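Side-chain contacts in probable transcriptional regulatory protein, Rv1404 (Mycobacterium tuberculosis, PDB 2NYX), which probably binds DNA as a MarR-family transcriptional regulator, a dimer whose subunits each carry a winged helix-turn-helix: residues 11-14 with 15-18; 62-65 with 66-70; 124-127 with 128-132. All blocks are in the same frame, centred on the assembly; numbering follows the deposited sequence.

Contact 1: 11-14 with 15-18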
ATOM      1  N   GLU B  11     -10.027  -3.857 -26.452  1.00 59.70           N
ATOM      2  CA  GLU B  11      -9.441  -5.220 -26.447  1.00 59.43           C
ATOM      3  C   GLU B  11      -8.021  -5.286 -27.043  1.00 58.93           C
ATOM      4  O   GLU B  11      -7.834  -5.045 -28.237  1.00 58.85           O
ATOM      5  CB  GLU B  11     -10.376  -6.269 -27.089  1.00 59.68           C
ATOM      6  CG  GLU B  11     -11.504  -6.779 -26.180  1.00 60.32           C
ATOM      7  CD  GLU B  11     -12.575  -5.736 -25.890  1.00 60.99           C
ATOM      8  OE1 GLU B  11     -13.086  -5.110 -26.850  1.00 60.60           O
ATOM      9  OE2 GLU B  11     -12.909  -5.555 -24.696  1.00 61.08           O
ATOM     10  N   GLU B  12      -7.018  -5.617 -26.226  1.00 58.19           N
ATOM     11  CA  GLU B  12      -7.168  -5.974 -24.813  1.00 57.49           C
ATOM     12  C   GLU B  12      -6.134  -5.144 -24.045  1.00 56.64           C
ATOM     13  O   GLU B  12      -4.997  -5.043 -24.514  1.00 56.64           O
ATOM     14  CB  GLU B  12      -6.848  -7.465 -24.641  1.00 57.75           C
ATOM     15  CG  GLU B  12      -7.745  -8.233 -23.677  1.00 58.52           C
ATOM     16  CD  GLU B  12      -9.109  -8.564 -24.273  1.00 59.70           C
ATOM     17  OE1 GLU B  12     -10.124  -8.402 -23.559  1.00 60.29           O
ATOM     18  OE2 GLU B  12      -9.169  -8.981 -25.453  1.00 59.68           O
ATOM     19  N   SER B  13      -6.448  -4.538 -22.889  1.00 55.42           N
ATOM     20  CA  SER B  13      -7.747  -4.476 -22.161  1.00 54.07           C
ATOM     21  C   SER B  13      -8.290  -5.743 -21.455  1.00 52.91           C
ATOM     22  O   SER B  13      -9.427  -6.130 -21.746  1.00 52.61           O
ATOM     23  CB  SER B  13      -8.843  -3.800 -23.009  1.00 54.20           C
ATOM     24  OG  SER B  13      -9.997  -3.560 -22.224  1.00 54.18           O
ATOM     25  N   VAL B  14      -7.589  -6.378 -20.500  1.00 51.17           N
ATOM     26  CA  VAL B  14      -6.411  -5.986 -19.654  1.00 49.92           C
ATOM     27  C   VAL B  14      -6.737  -5.444 -18.223  1.00 48.49           C
ATOM     28  O   VAL B  14      -6.773  -6.269 -17.315  1.00 48.72           O
ATOM     29  CB  VAL B  14      -5.078  -5.513 -20.330  1.00 50.26           C
ATOM     30  CG1 VAL B  14      -3.991  -5.402 -19.273  1.00 50.77           C
ATOM     31  CG2 VAL B  14      -4.621  -6.511 -21.392  1.00 50.94           C
ATOM     32  N   ASP B  15      -6.927  -4.145 -17.933  1.00 46.32           N
ATOM     33  CA  ASP B  15      -6.769  -2.873 -18.690  1.00 44.15           C
ATOM     34  C   ASP B  15      -8.002  -2.030 -18.411  1.00 42.30           C
ATOM     35  O   ASP B  15      -7.903  -0.947 -17.835  1.00 41.97           O
ATOM     36  CB  ASP B  15      -6.536  -3.004 -20.183  1.00 44.51           C
ATOM     37  CG  ASP B  15      -6.093  -1.696 -20.825  1.00 45.47           C
ATOM     38  OD1 ASP B  15      -4.972  -1.654 -21.382  1.00 46.56           O
ATOM     39  OD2 ASP B  15      -6.864  -0.713 -20.780  1.00 46.74           O
ATOM     40  N   VAL B  16      -9.157  -2.537 -18.834  1.00 40.02           N
ATOM     41  CA  VAL B  16     -10.428  -2.108 -18.275  1.00 37.73           C
ATOM     42  C   VAL B  16     -10.547  -2.786 -16.906  1.00 36.04           C
ATOM     43  O   VAL B  16     -11.034  -2.190 -15.946  1.00 35.69           O
ATOM     44  CB  VAL B  16     -11.615  -2.468 -19.203  1.00 37.81           C
ATOM     45  CG1 VAL B  16     -12.942  -2.433 -18.458  1.00 37.58           C
ATOM     46  CG2 VAL B  16     -11.661  -1.515 -20.398  1.00 38.17           C
ATOM     47  N   ILE B  17     -10.073  -4.028 -16.831  1.00 33.95           N
ATOM     48  CA  ILE B  17     -10.063  -4.792 -15.594  1.00 32.08           C
ATOM     49  C   ILE B  17      -9.131  -4.116 -14.601  1.00 30.91           C
ATOM     50  O   ILE B  17      -9.490  -3.935 -13.437  1.00 30.54           O
ATOM     51  CB  ILE B  17      -9.651  -6.272 -15.830  1.00 32.09           C
ATOM     52  CG1 ILE B  17     -10.788  -7.064 -16.490  1.00 32.14           C
ATOM     53  CG2 ILE B  17      -9.202  -6.949 -14.533  1.00 32.06           C
ATOM     54  CD1 ILE B  17     -11.979  -7.367 -15.576  1.00 32.52           C
ATOM     55  N   THR B  18      -7.950  -3.723 -15.084  1.00 29.58           N
ATOM     56  CA  THR B  18      -6.942  -3.039 -14.278  1.00 28.29           C
ATOM     57  C   THR B  18      -7.477  -1.742 -13.708  1.00 27.91           C
ATOM     58  O   THR B  18      -7.264  -1.453 -12.537  1.00 27.70           O
ATOM     59  CB  THR B  18      -5.636  -2.786 -15.068  1.00 28.00           C
ATOM     60  OG1 THR B  18      -4.947  -4.022 -15.235  1.00 26.98           O
ATOM     61  CG2 THR B  18      -4.713  -1.840 -14.319  1.00 27.90           C
TER

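Contact 2: 62-65 with 66-70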
ATOM      1  N   LEU B  62      21.407  -7.479  -0.676  1.00 24.09           N
ATOM      2  CA  LEU B  62      20.772  -6.291  -1.239  1.00 24.33           C
ATOM      3  C   LEU B  62      20.248  -6.453  -2.664  1.00 23.90           C
ATOM      4  O   LEU B  62      19.165  -5.966  -2.970  1.00 23.96           O
ATOM      5  CB  LEU B  62      21.698  -5.076  -1.139  1.00 24.34           C
ATOM      6  CG  LEU B  62      21.458  -4.078   0.004  1.00 25.38           C
ATOM      7  CD1 LEU B  62      21.034  -4.758   1.337  1.00 25.90           C
ATOM      8  CD2 LEU B  62      22.705  -3.188   0.202  1.00 25.01           C
ATOM      9  N   ALA B  63      20.989  -7.145  -3.524  1.00 23.58           N
ATOM     10  CA  ALA B  63      20.551  -7.342  -4.912  1.00 23.67           C
ATOM     11  C   ALA B  63      19.226  -8.092  -4.982  1.00 23.62           C
ATOM     12  O   ALA B  63      18.349  -7.741  -5.777  1.00 23.51           O
ATOM     13  CB  ALA B  63      21.631  -8.058  -5.748  1.00 23.55           C
ATOM     14  N   THR B  64      19.091  -9.118  -4.143  1.00 23.68           N
ATOM     15  CA  THR B  64      17.883  -9.924  -4.092  1.00 23.65           C
ATOM     16  C   THR B  64      16.746  -9.104  -3.498  1.00 24.09           C
ATOM     17  O   THR B  64      15.611  -9.193  -3.963  1.00 24.33           O
ATOM     18  CB  THR B  64      18.097 -11.230  -3.281  1.00 24.00           C
ATOM     19  OG1 THR B  64      19.213 -11.963  -3.814  1.00 22.78           O
ATOM     20  CG2 THR B  64      16.837 -12.113  -3.302  1.00 23.55           C
ATOM     21  N   LEU B  65      17.055  -8.295  -2.485  1.00 24.20           N
ATOM     22  CA  LEU B  65      16.048  -7.458  -1.835  1.00 24.25           C
ATOM     23  C   LEU B  65      15.465  -6.477  -2.831  1.00 24.25           C
ATOM     24  O   LEU B  65      14.251  -6.380  -2.963  1.00 24.43           O
ATOM     25  CB  LEU B  65      16.637  -6.685  -0.648  1.00 24.35           C
ATOM     26  CG  LEU B  65      15.820  -6.495   0.642  1.00 24.76           C
ATOM     27  CD1 LEU B  65      16.249  -5.239   1.325  1.00 25.67           C
ATOM     28  CD2 LEU B  65      14.327  -6.423   0.439  1.00 24.53           C
ATOM     29  N   ALA B  66      16.344  -5.761  -3.528  1.00 24.18           N
ATOM     30  CA  ALA B  66      15.955  -4.767  -4.525  1.00 24.23           C
ATOM     31  C   ALA B  66      15.100  -5.346  -5.645  1.00 24.32           C
ATOM     32  O   ALA B  66      14.199  -4.673  -6.152  1.00 24.34           O
ATOM     33  CB  ALA B  66      17.187  -4.099  -5.114  1.00 24.14           C
ATOM     34  N   THR B  67      15.392  -6.583  -6.035  1.00 24.18           N
ATOM     35  CA  THR B  67      14.674  -7.230  -7.127  1.00 24.20           C
ATOM     36  C   THR B  67      13.285  -7.620  -6.677  1.00 24.21           C
ATOM     37  O   THR B  67      12.316  -7.403  -7.408  1.00 24.69           O
ATOM     38  CB  THR B  67      15.447  -8.445  -7.677  1.00 24.20           C
ATOM     39  OG1 THR B  67      16.736  -8.007  -8.112  1.00 23.68           O
ATOM     40  CG2 THR B  67      14.722  -9.062  -8.852  1.00 23.78           C
ATOM     41  N   LEU B  68      13.192  -8.170  -5.466  1.00 24.34           N
ATOM     42  CA  LEU B  68      11.917  -8.561  -4.875  1.00 24.11           C
ATOM     43  C   LEU B  68      11.068  -7.344  -4.544  1.00 24.44           C
ATOM     44  O   LEU B  68       9.853  -7.367  -4.731  1.00 25.20           O
ATOM     45  CB  LEU B  68      12.125  -9.423  -3.642  1.00 23.84           C
ATOM     46  CG  LEU B  68      12.655 -10.845  -3.833  1.00 23.65           C
ATOM     47  CD1 LEU B  68      12.969 -11.459  -2.482  1.00 22.85           C
ATOM     48  CD2 LEU B  68      11.695 -11.742  -4.615  1.00 23.07           C
ATOM     49  N   LEU B  69      11.704  -6.269  -4.089  1.00 24.47           N
ATOM     50  CA  LEU B  69      11.009  -5.000  -3.882  1.00 24.59           C
ATOM     51  C   LEU B  69      10.514  -4.346  -5.173  1.00 24.51           C
ATOM     52  O   LEU B  69       9.493  -3.661  -5.157  1.00 24.38           O
ATOM     53  CB  LEU B  69      11.889  -4.005  -3.138  1.00 24.61           C
ATOM     54  CG  LEU B  69      11.719  -3.977  -1.627  1.00 26.20           C
ATOM     55  CD1 LEU B  69      12.987  -3.408  -1.010  1.00 29.25           C
ATOM     56  CD2 LEU B  69      10.502  -3.157  -1.206  1.00 26.58           C
ATOM     57  N   GLY B  70      11.242  -4.554  -6.272  1.00 24.36           N
ATOM     58  CA  GLY B  70      10.996  -3.846  -7.526  1.00 24.04           C
ATOM     59  C   GLY B  70      11.415  -2.390  -7.407  1.00 24.21           C
ATOM     60  O   GLY B  70      10.801  -1.504  -7.995  1.00 24.04           O
TER

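Contact 3: 124-127 with 128-132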
ATOM      1  N   ILE B 124     -10.122  -6.277   8.787  1.00 28.55           N
ATOM      2  CA  ILE B 124     -10.662  -6.964   7.625  1.00 28.42           C
ATOM      3  C   ILE B 124     -11.872  -7.803   8.011  1.00 28.28           C
ATOM      4  O   ILE B 124     -12.918  -7.686   7.377  1.00 28.72           O
ATOM      5  CB  ILE B 124      -9.582  -7.772   6.847  1.00 28.62           C
ATOM      6  CG1 ILE B 124      -8.635  -6.802   6.129  1.00 28.68           C
ATOM      7  CG2 ILE B 124     -10.228  -8.749   5.841  1.00 28.30           C
ATOM      8  CD1 ILE B 124      -7.401  -7.451   5.462  1.00 28.64           C
ATOM      9  N   ALA B 125     -11.740  -8.611   9.063  1.00 27.94           N
ATOM     10  CA  ALA B 125     -12.819  -9.491   9.528  1.00 27.71           C
ATOM     11  C   ALA B 125     -14.052  -8.731  10.012  1.00 27.78           C
ATOM     12  O   ALA B 125     -15.175  -9.168   9.786  1.00 27.71           O
ATOM     13  CB  ALA B 125     -12.313 -10.437  10.608  1.00 27.67           C
ATOM     14  N   ARG B 126     -13.840  -7.591  10.667  1.00 27.94           N
ATOM     15  CA  ARG B 126     -14.931  -6.707  11.062  1.00 28.18           C
ATOM     16  C   ARG B 126     -15.771  -6.310   9.846  1.00 28.23           C
ATOM     17  O   ARG B 126     -17.006  -6.283   9.902  1.00 28.32           O
ATOM     18  CB  ARG B 126     -14.384  -5.459  11.754  1.00 28.33           C
ATOM     19  CG  ARG B 126     -15.451  -4.573  12.381  1.00 29.24           C
ATOM     20  CD  ARG B 126     -14.913  -3.183  12.700  1.00 31.83           C
ATOM     21  NE  ARG B 126     -14.529  -2.444  11.491  1.00 33.41           N
ATOM     22  CZ  ARG B 126     -15.369  -1.733  10.739  1.00 34.33           C
ATOM     23  NH1 ARG B 126     -16.657  -1.659  11.054  1.00 35.00           N
ATOM     24  NH2 ARG B 126     -14.921  -1.097   9.665  1.00 34.56           N
ATOM     25  N   ILE B 127     -15.093  -6.003   8.750  1.00 28.22           N
ATOM     26  CA  ILE B 127     -15.765  -5.653   7.508  1.00 28.39           C
ATOM     27  C   ILE B 127     -16.370  -6.887   6.811  1.00 28.69           C
ATOM     28  O   ILE B 127     -17.440  -6.800   6.211  1.00 28.51           O
ATOM     29  CB  ILE B 127     -14.827  -4.830   6.598  1.00 28.16           C
ATOM     30  CG1 ILE B 127     -14.564  -3.473   7.266  1.00 28.24           C
ATOM     31  CG2 ILE B 127     -15.435  -4.646   5.211  1.00 28.32           C
ATOM     32  CD1 ILE B 127     -13.471  -2.636   6.649  1.00 27.73           C
ATOM     33  N   VAL B 128     -15.705  -8.036   6.924  1.00 29.13           N
ATOM     34  CA  VAL B 128     -16.223  -9.290   6.372  1.00 29.85           C
ATOM     35  C   VAL B 128     -17.494  -9.781   7.090  1.00 30.64           C
ATOM     36  O   VAL B 128     -18.348 -10.417   6.469  1.00 30.75           O
ATOM     37  CB  VAL B 128     -15.138 -10.400   6.345  1.00 29.55           C
ATOM     38  CG1 VAL B 128     -15.704 -11.715   5.852  1.00 29.07           C
ATOM     39  CG2 VAL B 128     -13.992  -9.991   5.444  1.00 30.31           C
ATOM     40  N   GLU B 129     -17.618  -9.490   8.383  1.00 31.58           N
ATOM     41  CA  GLU B 129     -18.824  -9.828   9.139  1.00 33.00           C
ATOM     42  C   GLU B 129     -20.051  -9.107   8.581  1.00 33.64           C
ATOM     43  O   GLU B 129     -21.182  -9.562   8.757  1.00 33.40           O
ATOM     44  CB  GLU B 129     -18.657  -9.489  10.623  1.00 33.18           C
ATOM     45  CG  GLU B 129     -17.738 -10.422  11.401  1.00 34.57           C
ATOM     46  CD  GLU B 129     -18.380 -11.757  11.777  1.00 37.42           C
ATOM     47  OE1 GLU B 129     -19.588 -11.794  12.128  1.00 38.44           O
ATOM     48  OE2 GLU B 129     -17.656 -12.777  11.747  1.00 38.49           O
ATOM     49  N   GLN B 130     -19.805  -7.993   7.895  1.00 34.75           N
ATOM     50  CA  GLN B 130     -20.854  -7.151   7.326  1.00 36.09           C
ATOM     51  C   GLN B 130     -21.319  -7.548   5.918  1.00 36.59           C
ATOM     52  O   GLN B 130     -22.321  -7.026   5.436  1.00 36.79           O
ATOM     53  CB  GLN B 130     -20.432  -5.678   7.359  1.00 35.89           C
ATOM     54  CG  GLN B 130     -20.299  -5.121   8.772  1.00 36.90           C
ATOM     55  CD  GLN B 130     -19.893  -3.658   8.805  1.00 37.19           C
ATOM     56  OE1 GLN B 130     -18.816  -3.281   8.326  1.00 38.97           O
ATOM     57  NE2 GLN B 130     -20.752  -2.825   9.387  1.00 38.17           N
HETATM   58  N   MSE B 131     -20.614  -8.464   5.262  1.00 37.24           N
HETATM   59  CA  MSE B 131     -21.097  -9.017   3.994  1.00 38.93           C
HETATM   60  C   MSE B 131     -22.179 -10.051   4.300  1.00 36.85           C
HETATM   61  O   MSE B 131     -21.950 -10.953   5.112  1.00 36.83           O
HETATM   62  CB  MSE B 131     -19.968  -9.680   3.202  1.00 38.94           C
HETATM   63  CG  MSE B 131     -18.617  -8.990   3.309  1.00 41.02           C
HETATM   64 SE   MSE B 131     -17.320  -9.673   2.000  1.00 46.50          SE
HETATM   65  CE  MSE B 131     -15.731  -8.879   2.673  1.00 43.23           C
ATOM     66  N   ALA B 132     -23.347  -9.917   3.664  1.00 34.98           N
ATOM     67  CA  ALA B 132     -24.457 -10.852   3.872  1.00 33.37           C
ATOM     68  C   ALA B 132     -24.009 -12.293   3.650  1.00 32.07           C
ATOM     69  O   ALA B 132     -23.246 -12.563   2.735  1.00 32.04           O
ATOM     70  CB  ALA B 132     -25.638 -10.512   2.959  1.00 33.42           C
TER

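Contact 1: 11-14 with 15-18
D15 is modelled folding back on S13 and V14, too tightly to trust in detail, just before helix 16-24, where the irregular N-terminal arm of this MarR-family subunit enters its first helix. The backbone here needs caution. A run of cis peptides is built from E11 to D15, and the D15 CB is placed too near S13 to be believed, so the exact path of the arm and the placing of the D15 carboxylate are both doubtful. No hydrogen bond links the two segments, and what joins them is close packing of side chains and backbone.

V16 comes next and meets the hydroxyl of S13 with its methyl branch: CG2 of V16 lies 3.2 Å from S13 OG, a van der Waals approach of methyl to hydroxyl oxygen. S13 OG can get there because it stands anti to its own nitrogen (chi1 -171°), on the side of the carbonyl carbon.

I17 and T18 both lie near the V14 carbonyl, without a hydrogen bond to it. Farther out, I17 packs on V128 of the second subunit, T18 on I124 and V14 on A125 of that same other chain. This part of the contact therefore belongs to the dimer interface. V14 O, at the end of the arm, lies 3.2 Å from I17 CB in the helix. The hydroxyl OG1 of T18, one residue on, stands 3.6 Å from the same V14 O.

Contact 2: 62-65 with 66-70
L65 and L69 run side by side from one face of helix 62-69, their chains pointing the same way, and meet through their outer methyls: L65 CD2 is 3.6 Å from L69 CD1. They lie one helical turn apart, and both reach into the core between neighbouring helices. L65 packs on T76 and V80 of helix 73-85 and on T50 of helix 45-57; L69 also touches T76 and T50.

T64 and L68 form a second, looser pair with the same parallel orientation. The methyl CG2 of T64 comes within 4.0 Å of L68 CD1, while the T64 hydroxyl turns from the leucine and hydrogen-bonds N61 OD1. L68 CG also leans 3.4 Å from T64 O, the carbonyl that accepts the backbone bond of L68 N. Beyond T64, L68 rests on I53 and H57.

On the exposed side T67 folds back on the helix. Its OG1 lies anti to the carbonyl carbon (chi1 -58°), which carries the hydroxyl over the preceding turn to donate to A63 O, with OG1 to O at 2.9 Å. T67 N also donates to A63 O, 3.2 Å away, and the two donors come to opposite faces of the carbonyl plane. That one oxygen is thus gripped twice, which ties the T67 side chain down and limits its rotation.

At the far end G70 takes positive phi (71°), and G70 O is hydrogen-bonded to H34 ND1 of the second subunit. G70 is the C-prime residue of a Schellman motif that closes the helix, with V71 N on A66 O and a weak G70 N to T67 O bond. A short helix ended by such a turn and packed on helix 73-85 is the first half of the helix-turn-helix in the MarR winged-helix fold.

Contact 3: 124-127 with 128-132
V128 lays its CG2 methyl across I124, one turn earlier, at the C-terminal end of the long helix 107-128 of the MarR fold. The two side chains cross at a slant, CG2 of V128 being 4.0 Å from I124 CG2. The same V128 methyl lies just 3.2 Å from I124 O, since CG1 is the branch anti to the nitrogen (chi1 177°) and CG2 is left beside the backbone N. That carbonyl also takes the helical bond from V128 N. I124 and I127 continue inward to L28 and I31 of helix 26-39.

On the outer face, R126 and Q130 travel side by side in the same direction. The guanidinium and amide planes are turned 63° apart, and R126 NH1 stays 3.8 Å from Q130 OE1, too far to bond. The arginine is committed elsewhere, with NE in a salt bridge to E123. Q130 OE1 is buried by this contact and has no polar partner in the model.

Past V128 the chain leaves the helix through a type I beta turn from V128 to M131, in which M131 N donates to V128 O. Here the dimer partner adds its own surface: E129 packs on V14, M131 on F146 and I127 on G150, each of the second subunit. The exit also shows in the last bond across the contact. Q130 N reaches I127 O at 3.1 Å, standing well above the carbonyl plane instead of on a lone pair.

How the contacts relate
The three contacts follow in series along the chain and do not touch within one subunit. Contact 1 lies with its nearest atoms about 17 Å from contact 2 and about 18 Å from contact 3; contacts 2 and 3 sit on opposite sides of the chain's centre, their centres about 35 Å apart. The dimer brings the first and last together: residues of 11-18 in one subunit pack on 124-129 of the other. Contact 2 reaches the second subunit too, through G70. Contacts 1 and 3 thus lie at the dimer interface, while contact 2 lies on the first helix of the helix-turn-helix, which probably serves DNA binding.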